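Local coordinates for histone-lysine N-methyltransferase family member SUVH9 (Arabidopsis thaliana, PDB 4NJ5), which acts in gene silencing and, lacking methyltransferase activity, may instead bind methylated DNA and recruit RNA polymerase V to chromatin in RNA-directed DNA methylation, at residues D271-P276 / V365-E370; A419-W424 / N468-F473; V474-N479 / R485-A490. One frame throughout, in Å; residues are numbered along the deposited sequence.

Contact 1 of 3, residues D271-P276 / V365-E370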
loop_
_atom_site.group_PDB
_atom_site.type_symbol
_atom_site.label_atom_id
_atom_site.label_comp_id
_atom_site.label_asym_id
_atom_site.label_seq_id
_atom_site.Cartn_x
_atom_site.Cartn_y
_atom_site.Cartn_z
ATOM N N ASP A 271 20.748 4.371 -20.148
ATOM C CA ASP A 271 21.736 5.202 -20.842
ATOM C C ASP A 271 22.557 6.080 -19.897
ATOM O O ASP A 271 22.686 5.780 -18.712
ATOM C CB ASP A 271 21.079 6.059 -21.934
ATOM C CG ASP A 271 19.985 6.968 -21.392
ATOM O OD1 ASP A 271 19.954 7.228 -20.168
ATOM O OD2 ASP A 271 19.153 7.434 -22.196
ATOM N N SER A 272 23.084 7.177 -20.433
ATOM C CA SER A 272 23.974 8.060 -19.684
ATOM C C SER A 272 23.319 9.360 -19.210
ATOM O O SER A 272 23.991 10.236 -18.667
ATOM C CB SER A 272 25.218 8.372 -20.512
ATOM O OG SER A 272 25.896 7.183 -20.863
ATOM N N ASP A 273 22.012 9.484 -19.415
ATOM C CA ASP A 273 21.304 10.696 -19.022
ATOM C C ASP A 273 21.279 10.859 -17.506
ATOM O O ASP A 273 20.990 9.915 -16.771
ATOM C CB ASP A 273 19.872 10.692 -19.555
ATOM C CG ASP A 273 19.230 12.063 -19.494
ATOM O OD1 ASP A 273 19.802 13.012 -20.073
ATOM O OD2 ASP A 273 18.162 12.202 -18.861
ATOM N N GLN A 274 21.579 12.066 -17.041
ATOM C CA GLN A 274 21.597 12.350 -15.614
ATOM C C GLN A 274 20.894 13.660 -15.296
ATOM O O GLN A 274 21.325 14.387 -14.409
ATOM C CB GLN A 274 23.042 12.403 -15.107
ATOM C CG GLN A 274 23.871 11.147 -15.335
ATOM C CD GLN A 274 25.267 11.266 -14.756
ATOM O OE1 GLN A 274 25.635 12.309 -14.215
ATOM N NE2 GLN A 274 26.050 10.198 -14.864
ATOM N N GLU A 275 19.820 13.953 -16.028
ATOM C CA GLU A 275 19.059 15.200 -15.857
ATOM C C GLU A 275 18.638 15.592 -14.424
ATOM O O GLU A 275 18.780 16.755 -14.053
ATOM C CB GLU A 275 17.837 15.239 -16.790
ATOM C CG GLU A 275 16.890 16.409 -16.514
ATOM C CD GLU A 275 15.790 16.560 -17.554
ATOM O OE1 GLU A 275 16.077 17.087 -18.652
ATOM O OE2 GLU A 275 14.635 16.169 -17.269
ATOM N N PRO A 276 18.113 14.641 -13.621
ATOM C CA PRO A 276 17.654 15.036 -12.281
ATOM C C PRO A 276 18.720 15.714 -11.417
ATOM O O PRO A 276 18.372 16.529 -10.562
ATOM C CB PRO A 276 17.232 13.703 -11.651
ATOM C CG PRO A 276 16.820 12.872 -12.801
ATOM C CD PRO A 276 17.772 13.233 -13.908
ATOM N N VAL A 365 14.309 7.494 -8.101
ATOM C CA VAL A 365 14.020 8.091 -9.393
ATOM C C VAL A 365 14.821 7.308 -10.418
ATOM O O VAL A 365 16.047 7.311 -10.385
ATOM C CB VAL A 365 14.445 9.568 -9.427
ATOM C CG1 VAL A 365 14.211 10.166 -10.809
ATOM C CG2 VAL A 365 13.693 10.354 -8.367
ATOM N N PHE A 366 14.132 6.619 -11.315
ATOM C CA PHE A 366 14.805 5.720 -12.233
ATOM C C PHE A 366 14.513 6.076 -13.683
ATOM O O PHE A 366 13.426 6.551 -14.015
ATOM C CB PHE A 366 14.405 4.271 -11.953
ATOM C CG PHE A 366 12.966 3.978 -12.245
ATOM C CD1 PHE A 366 11.982 4.289 -11.322
ATOM C CD2 PHE A 366 12.597 3.395 -13.446
ATOM C CE1 PHE A 366 10.654 4.026 -11.589
ATOM C CE2 PHE A 366 11.272 3.126 -13.720
ATOM C CZ PHE A 366 10.298 3.443 -12.790
ATOM N N ARG A 367 15.499 5.847 -14.540
ATOM C CA ARG A 367 15.352 6.094 -15.961
ATOM C C ARG A 367 14.393 5.065 -16.541
ATOM O O ARG A 367 14.368 3.911 -16.107
ATOM C CB ARG A 367 16.715 6.014 -16.648
ATOM C CG ARG A 367 16.698 6.297 -18.141
ATOM C CD ARG A 367 16.690 7.786 -18.441
ATOM N NE ARG A 367 16.969 8.041 -19.850
ATOM C CZ ARG A 367 16.035 8.187 -20.785
ATOM N NH1 ARG A 367 14.751 8.115 -20.463
ATOM N NH2 ARG A 367 16.387 8.409 -22.046
ATOM N N SER A 368 13.593 5.500 -17.505
ATOM C CA SER A 368 12.627 4.645 -18.177
ATOM C C SER A 368 12.522 5.108 -19.622
ATOM O O SER A 368 12.992 6.193 -19.961
ATOM C CB SER A 368 11.265 4.733 -17.478
ATOM O OG SER A 368 10.191 4.640 -18.405
ATOM N N LEU A 369 11.909 4.293 -20.473
ATOM C CA LEU A 369 11.772 4.638 -21.884
ATOM C C LEU A 369 10.415 5.267 -22.180
ATOM O O LEU A 369 10.328 6.332 -22.792
ATOM C CB LEU A 369 11.976 3.397 -22.747
ATOM C CG LEU A 369 13.383 2.803 -22.767
ATOM C CD1 LEU A 369 13.308 1.319 -23.088
ATOM C CD2 LEU A 369 14.262 3.527 -23.783
ATOM N N GLU A 370 9.361 4.598 -21.729
ATOM C CA GLU A 370 7.982 5.035 -21.955
ATOM C C GLU A 370 7.641 6.301 -21.166
ATOM O O GLU A 370 6.873 7.144 -21.627
ATOM C CB GLU A 370 7.007 3.893 -21.650
ATOM C CG GLU A 370 7.056 3.362 -20.212
ATOM C CD GLU A 370 8.369 2.657 -19.872
ATOM O OE1 GLU A 370 8.966 2.038 -20.783
ATOM O OE2 GLU A 370 8.817 2.741 -18.705
#

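Contact 2 of 3, residues A419-W424 / N468-F473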
loop_
_atom_site.group_PDB
_atom_site.type_symbol
_atom_site.label_atom_id
_atom_site.label_comp_id
_atom_site.label_asym_id
_atom_site.label_seq_id
_atom_site.Cartn_x
_atom_site.Cartn_y
_atom_site.Cartn_z
ATOM N N ALA A 419 -10.156 11.403 -8.377
ATOM C CA ALA A 419 -11.551 10.974 -8.438
ATOM C C ALA A 419 -11.704 9.459 -8.502
ATOM O O ALA A 419 -12.757 8.921 -8.154
ATOM C CB ALA A 419 -12.262 11.636 -9.612
ATOM N N ARG A 420 -10.653 8.779 -8.943
ATOM C CA ARG A 420 -10.660 7.320 -9.012
ATOM C C ARG A 420 -10.836 6.683 -7.631
ATOM O O ARG A 420 -11.424 5.608 -7.499
ATOM C CB ARG A 420 -9.377 6.811 -9.680
ATOM C CG ARG A 420 -9.017 5.376 -9.332
ATOM C CD ARG A 420 -8.586 4.589 -10.553
ATOM N NE ARG A 420 -7.216 4.104 -10.432
ATOM C CZ ARG A 420 -6.804 2.920 -10.869
ATOM N NH1 ARG A 420 -5.537 2.562 -10.719
ATOM N NH2 ARG A 420 -7.656 2.092 -11.454
ATOM N N TRP A 421 -10.342 7.362 -6.602
ATOM C CA TRP A 421 -10.332 6.797 -5.261
ATOM C C TRP A 421 -11.244 7.551 -4.300
ATOM O O TRP A 421 -10.987 7.585 -3.099
ATOM C CB TRP A 421 -8.902 6.783 -4.720
ATOM C CG TRP A 421 -7.924 6.161 -5.654
ATOM C CD1 TRP A 421 -7.233 6.785 -6.651
ATOM C CD2 TRP A 421 -7.535 4.784 -5.699
ATOM N NE1 TRP A 421 -6.429 5.884 -7.306
ATOM C CE2 TRP A 421 -6.596 4.645 -6.741
ATOM C CE3 TRP A 421 -7.883 3.652 -4.951
ATOM C CZ2 TRP A 421 -6.002 3.427 -7.058
ATOM C CZ3 TRP A 421 -7.294 2.443 -5.268
ATOM C CH2 TRP A 421 -6.364 2.340 -6.311
ATOM N N GLU A 422 -12.311 8.145 -4.819
ATOM C CA GLU A 422 -13.215 8.911 -3.964
ATOM C C GLU A 422 -14.046 8.046 -3.014
ATOM O O GLU A 422 -14.612 8.546 -2.046
ATOM C CB GLU A 422 -14.086 9.865 -4.793
ATOM C CG GLU A 422 -13.327 11.095 -5.278
ATOM C CD GLU A 422 -14.185 12.059 -6.075
ATOM O OE1 GLU A 422 -15.396 11.804 -6.222
ATOM O OE2 GLU A 422 -13.643 13.076 -6.559
ATOM N N ASP A 423 -14.105 6.749 -3.294
ATOM C CA ASP A 423 -14.826 5.814 -2.431
ATOM C C ASP A 423 -14.000 5.391 -1.216
ATOM O O ASP A 423 -14.440 4.576 -0.408
ATOM C CB ASP A 423 -15.275 4.581 -3.216
ATOM C CG ASP A 423 -16.376 4.895 -4.205
ATOM O OD1 ASP A 423 -17.038 5.950 -4.053
ATOM O OD2 ASP A 423 -16.594 4.082 -5.128
ATOM N N TRP A 424 -12.798 5.941 -1.098
ATOM C CA TRP A 424 -11.938 5.682 0.055
ATOM C C TRP A 424 -12.591 6.210 1.331
ATOM O O TRP A 424 -12.956 7.383 1.417
ATOM C CB TRP A 424 -10.567 6.325 -0.167
ATOM C CG TRP A 424 -9.618 6.184 0.973
ATOM C CD1 TRP A 424 -9.092 7.191 1.727
ATOM C CD2 TRP A 424 -9.075 4.964 1.493
ATOM N NE1 TRP A 424 -8.253 6.675 2.687
ATOM C CE2 TRP A 424 -8.225 5.311 2.564
ATOM C CE3 TRP A 424 -9.224 3.616 1.158
ATOM C CZ2 TRP A 424 -7.526 4.356 3.304
ATOM C CZ3 TRP A 424 -8.531 2.669 1.892
ATOM C CH2 TRP A 424 -7.693 3.044 2.953
ATOM N N ASN A 468 -2.012 5.497 -8.721
ATOM C CA ASN A 468 -2.008 4.881 -7.398
ATOM C C ASN A 468 -1.673 5.891 -6.304
ATOM O O ASN A 468 -1.440 5.522 -5.152
ATOM C CB ASN A 468 -1.048 3.685 -7.343
ATOM C CG ASN A 468 0.359 4.030 -7.813
ATOM O OD1 ASN A 468 0.683 5.193 -8.063
ATOM N ND2 ASN A 468 1.207 3.010 -7.928
ATOM N N VAL A 469 -1.647 7.167 -6.677
ATOM C CA VAL A 469 -1.350 8.243 -5.739
ATOM C C VAL A 469 -2.367 9.373 -5.869
ATOM O O VAL A 469 -2.621 9.866 -6.969
ATOM C CB VAL A 469 0.061 8.823 -5.967
ATOM C CG1 VAL A 469 0.315 9.988 -5.020
ATOM C CG2 VAL A 469 1.122 7.743 -5.790
ATOM N N ILE A 470 -2.949 9.779 -4.744
ATOM C CA ILE A 470 -3.896 10.887 -4.743
ATOM C C ILE A 470 -3.287 12.153 -4.164
ATOM O O ILE A 470 -2.259 12.118 -3.473
ATOM C CB ILE A 470 -5.180 10.565 -3.953
ATOM C CG1 ILE A 470 -4.858 10.365 -2.471
ATOM C CG2 ILE A 470 -5.890 9.353 -4.547
ATOM C CD1 ILE A 470 -6.080 10.330 -1.582
ATOM N N VAL A 471 -3.951 13.269 -4.442
ATOM C CA VAL A 471 -3.501 14.579 -4.003
ATOM C C VAL A 471 -4.439 15.136 -2.931
ATOM O O VAL A 471 -5.659 14.979 -3.021
ATOM C CB VAL A 471 -3.449 15.556 -5.199
ATOM C CG1 VAL A 471 -3.121 16.969 -4.738
ATOM C CG2 VAL A 471 -2.441 15.075 -6.232
ATOM N N GLN A 472 -3.858 15.764 -1.911
ATOM C CA GLN A 472 -4.623 16.514 -0.919
ATOM C C GLN A 472 -3.976 17.874 -0.684
ATOM O O GLN A 472 -2.751 17.979 -0.587
ATOM C CB GLN A 472 -4.698 15.750 0.405
ATOM C CG GLN A 472 -5.495 14.450 0.351
ATOM C CD GLN A 472 -6.997 14.674 0.317
ATOM O OE1 GLN A 472 -7.665 14.659 1.357
ATOM N NE2 GLN A 472 -7.538 14.875 -0.883
ATOM N N PHE A 473 -4.797 18.914 -0.590
ATOM C CA PHE A 473 -4.293 20.241 -0.258
ATOM C C PHE A 473 -4.240 20.434 1.260
ATOM O O PHE A 473 -5.252 20.296 1.951
ATOM C CB PHE A 473 -5.129 21.336 -0.933
ATOM C CG PHE A 473 -5.041 21.324 -2.438
ATOM C CD1 PHE A 473 -3.828 21.535 -3.077
ATOM C CD2 PHE A 473 -6.170 21.105 -3.212
ATOM C CE1 PHE A 473 -3.741 21.521 -4.463
ATOM C CE2 PHE A 473 -6.090 21.093 -4.600
ATOM C CZ PHE A 473 -4.874 21.301 -5.224
#

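Contact 3 of 3, residues V474-N479 / R485-A490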
loop_
_atom_site.group_PDB
_atom_site.type_symbol
_atom_site.label_atom_id
_atom_site.label_comp_id
_atom_site.label_asym_id
_atom_site.label_seq_id
_atom_site.Cartn_x
_atom_site.Cartn_y
_atom_site.Cartn_z
ATOM N N VAL A 474 -3.055 20.761 1.751
ATOM C CA VAL A 474 -2.775 20.867 3.141
ATOM C C VAL A 474 -2.184 22.186 3.602
ATOM O O VAL A 474 -1.353 22.761 2.986
ATOM C CB VAL A 474 -1.903 19.719 3.614
ATOM C CG1 VAL A 474 -1.499 19.892 5.040
ATOM C CG2 VAL A 474 -2.605 18.418 3.415
ATOM N N LEU A 475 -2.646 22.628 4.749
ATOM C CA LEU A 475 -2.082 23.753 5.411
ATOM C C LEU A 475 -1.470 23.341 6.710
ATOM O O LEU A 475 -2.057 22.620 7.478
ATOM C CB LEU A 475 -3.139 24.789 5.651
ATOM C CG LEU A 475 -3.635 25.515 4.448
ATOM C CD1 LEU A 475 -4.876 26.261 4.823
ATOM C CD2 LEU A 475 -2.578 26.443 3.900
ATOM N N HIS A 476 -0.252 23.767 6.947
ATOM C CA HIS A 476 0.320 23.630 8.254
ATOM C C HIS A 476 1.124 24.789 8.706
ATOM O O HIS A 476 0.903 25.321 9.765
ATOM C CB HIS A 476 1.054 22.329 8.442
ATOM C CG HIS A 476 2.202 22.160 7.542
ATOM N ND1 HIS A 476 3.400 22.590 7.838
ATOM C CD2 HIS A 476 2.290 21.587 6.326
ATOM C CE1 HIS A 476 4.209 22.298 6.850
ATOM N NE2 HIS A 476 3.531 21.663 5.950
ATOM N N ASP A 477 2.144 25.112 7.959
ATOM C CA ASP A 477 2.997 26.224 8.268
ATOM C C ASP A 477 2.454 27.652 8.084
ATOM O O ASP A 477 2.917 28.534 8.703
ATOM C CB ASP A 477 4.364 26.030 7.653
ATOM C CG ASP A 477 4.319 26.012 6.197
ATOM O OD1 ASP A 477 3.326 25.579 5.641
ATOM O OD2 ASP A 477 5.297 26.423 5.628
ATOM N N HIS A 478 1.499 27.834 7.208
ATOM C CA HIS A 478 0.890 29.094 6.962
ATOM C C HIS A 478 -0.579 28.929 6.884
ATOM O O HIS A 478 -1.039 27.822 6.825
ATOM C CB HIS A 478 1.449 29.722 5.717
ATOM C CG HIS A 478 0.875 29.216 4.443
ATOM N ND1 HIS A 478 -0.358 29.432 4.082
ATOM C CD2 HIS A 478 1.449 28.552 3.421
ATOM C CE1 HIS A 478 -0.574 28.908 2.915
ATOM N NE2 HIS A 478 0.530 28.375 2.502
ATOM N N ASN A 479 -1.335 30.011 6.906
ATOM C CA ASN A 479 -2.793 29.924 6.841
ATOM C C ASN A 479 -3.493 30.646 5.689
ATOM O O ASN A 479 -4.601 31.150 5.851
ATOM C CB ASN A 479 -3.416 30.332 8.177
ATOM C CG ASN A 479 -4.041 29.160 8.897
ATOM O OD1 ASN A 479 -4.425 28.170 8.273
ATOM N ND2 ASN A 479 -4.142 29.258 10.213
ATOM N N ARG A 485 -0.377 23.653 0.554
ATOM C CA ARG A 485 0.627 22.771 -0.014
ATOM C C ARG A 485 -0.020 21.593 -0.736
ATOM O O ARG A 485 -1.191 21.278 -0.516
ATOM C CB ARG A 485 1.602 22.292 1.063
ATOM C CG ARG A 485 2.336 23.439 1.736
ATOM C CD ARG A 485 3.502 22.970 2.576
ATOM N NE ARG A 485 4.269 24.108 3.067
ATOM C CZ ARG A 485 5.341 24.611 2.463
ATOM N NH1 ARG A 485 5.969 25.658 2.985
ATOM N NH2 ARG A 485 5.788 24.065 1.339
ATOM N N VAL A 486 0.749 20.963 -1.614
ATOM C CA VAL A 486 0.281 19.811 -2.362
ATOM C C VAL A 486 0.919 18.568 -1.759
ATOM O O VAL A 486 2.133 18.378 -1.855
ATOM C CB VAL A 486 0.669 19.931 -3.852
ATOM C CG1 VAL A 486 0.026 18.823 -4.670
ATOM C CG2 VAL A 486 0.271 21.303 -4.393
ATOM N N MET A 487 0.106 17.734 -1.115
ATOM C CA MET A 487 0.619 16.551 -0.434
ATOM C C MET A 487 0.114 15.271 -1.088
ATOM O O MET A 487 -1.067 15.154 -1.412
ATOM C CB MET A 487 0.239 16.578 1.046
ATOM C CG MET A 487 0.751 17.799 1.795
ATOM S SD MET A 487 2.548 17.865 1.843
ATOM C CE MET A 487 2.821 19.200 3.010
ATOM N N LEU A 488 1.011 14.312 -1.277
ATOM C CA LEU A 488 0.670 13.085 -1.984
ATOM C C LEU A 488 0.472 11.918 -1.034
ATOM O O LEU A 488 1.219 11.750 -0.071
ATOM C CB LEU A 488 1.745 12.748 -3.015
ATOM C CG LEU A 488 2.031 13.877 -4.004
ATOM C CD1 LEU A 488 3.160 13.490 -4.933
ATOM C CD2 LEU A 488 0.777 14.225 -4.794
ATOM N N PHE A 489 -0.547 11.112 -1.316
ATOM C CA PHE A 489 -0.856 9.961 -0.484
ATOM C C PHE A 489 -0.998 8.714 -1.341
ATOM O O PHE A 489 -1.524 8.773 -2.450
ATOM C CB PHE A 489 -2.160 10.190 0.283
ATOM C CG PHE A 489 -2.093 11.302 1.293
ATOM C CD1 PHE A 489 -2.162 12.629 0.894
ATOM C CD2 PHE A 489 -1.986 11.018 2.644
ATOM C CE1 PHE A 489 -2.108 13.651 1.822
ATOM C CE2 PHE A 489 -1.932 12.041 3.582
ATOM C CZ PHE A 489 -1.993 13.359 3.169
ATOM N N ALA A 490 -0.533 7.583 -0.820
ATOM C CA ALA A 490 -0.754 6.303 -1.474
ATOM C C ALA A 490 -2.245 5.997 -1.465
ATOM O O ALA A 490 -2.900 6.096 -0.431
ATOM C CB ALA A 490 0.019 5.205 -0.768
#

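Contact 1 of 3, residues D271-P276 / V365-E370
R367 grips the carboxylate of D271 side-on, using NE and one terminal nitrogen. R367 NE gives a hydrogen bond to D271 OD1 at 3.1 Å while R367 NH2 reaches D271 OD2 at 2.9 Å, both on the syn side; the fit is not flat, since carboxylate and guanidinium planes lie 41° apart. R367 CG lies anti to the backbone N, and the chain then bends at chi2 (81°), which swings NE toward the loop. D271 OD1 also accepts from the backbone N of D273 at 3.1 Å. That N-H arrives from above the carboxylate plane, on the face opposite to R367 NE, so one oxygen both closes an Asx turn and receives the arginine. D271 folds CG between its own N and carbonyl carbon (chi1 58°), bringing the oxygen back over the turn. D273 CB lies 3.9 Å from R367 NE; its carboxylate is near in charge only and bonds instead to W373. A leucine in place of D271 would probably leave R367 NE and NH2 without their anionic mate and the turn without its side-chain acceptor. Further along, P276 CG meets V365 CG1 at 4.3 Å, a light apolar touch, with L266, W373 and Y460 around the pair. Here an Asx-turn loop, following strand 264-267 of the pre-SET region, is tied by a bidentate salt bridge to the neighbouring parallel strand 363-367 of the SET region.

Contact 2 of 3, residues A419-W424 / N468-F473
Close to I470, whose methyl meets the indole of W421, the shortest polar bond runs from Q472 NE2 to V471 O at 2.8 Å, nearly straight (170°). The acceptor lies in the plane of the Q472 amide, whose chain curls back on its own strand; OE1 of the same amide takes the backbone N of K334, so both ends are held. The contact itself is apolar. I470 CG2 comes to 3.6 Å from W421 CD1 and 3.9 Å from W421 CG, touching the pyrrole part of the indole obliquely. W421 CG stands opposite its own carbonyl carbon (chi1 -51°), a setting that lays the ring alongside the start of strand 469-475. At the other end of the indole, W421 CZ2 lies 4.3 Å from N468 CA, so the ring reaches from I470 back to N468, just before the strand. Its one polar atom, NE1, is satisfied by the carbonyl of P467.

N468 lies in the counterpart of the SET family's NHSxxPN motif, and its amide bonds to the backbone of E499 and S501; this is consistent with the pseudoknot of the SET fold, in which the C-terminal segment threads through a loop formed by the preceding stretch. Over one face of the W421 ring lies R420 CG, 3.3 Å above the plane and offset toward the rim, and R17 of helix 8-35 adds a cation-pi contact. W421 also opens a type I turn, closed by W424 N bonding to W421 O at 3.2 Å, after which the W424 side chain packs on the same helix.

Contact 3 of 3, residues V474-N479 / R485-A490
V474 and R485 form a hydrogen-bonded antiparallel pair, V474 N giving to R485 O at 3.0 Å and R485 N to V474 O at 2.8 Å. Beside this pair the packing is close: the M487 and V474 side chains cross at about a right angle, with M487 CG 3.7 Å from V474 CB and T355 covering both. M487 then bends at chi2 (-64°), carrying its CE methyl to the edge of the H476 ring, 3.9 Å from NE2. These residues belong to the beta hairpin of strands 469-475 and 485-490 in the SET domain, and H476 begins its connecting loop. The H476 side chain is about 7 Å from that of the zinc ligand C340, placing this end of the hairpin beside the pre-SET zinc cluster.

Toward D477, which is exposed to solvent, apolar packing gives way to a polar grip. R485 runs extended from CG to NE, passing H476 NE2 with its CD at 3.6 Å, and takes the D477 carboxylate side-on. R485 NE bonds to D477 OD1 at 3.1 Å, almost straight (176°), and R485 NH1 to D477 OD2 at 2.8 Å; both oxygens are met on the syn side, though the two planes are 37° apart. D477 OD1 sits over the rim of one H476 ring face. R485 NH2 pairs with E389 and the T285 carbonyl, so two carboxylates probably share the arginine's charge.

Contacts 2 and 3 share strand 469-475 and touch directly: I470 N meets F489 O at 2.9 Å and Q472 N meets M487 O at 2.9 Å, so both reach the same SET-domain sheet. Contact 1 ties a loop to strand 363-367 of another sheet, its nearest atoms about 10 Å from contact 2 and about 12 Å from contact 3. Chemistry follows place. Contact 2, nearest the chain's centre, rests on the buried packing of W421 against I470. Contact 3 combines buried strand pairing with an ion pair at its exposed loop, whereas contact 1, partly buried and with its centre about 25 Å from that of the chain, relies mainly on a salt bridge.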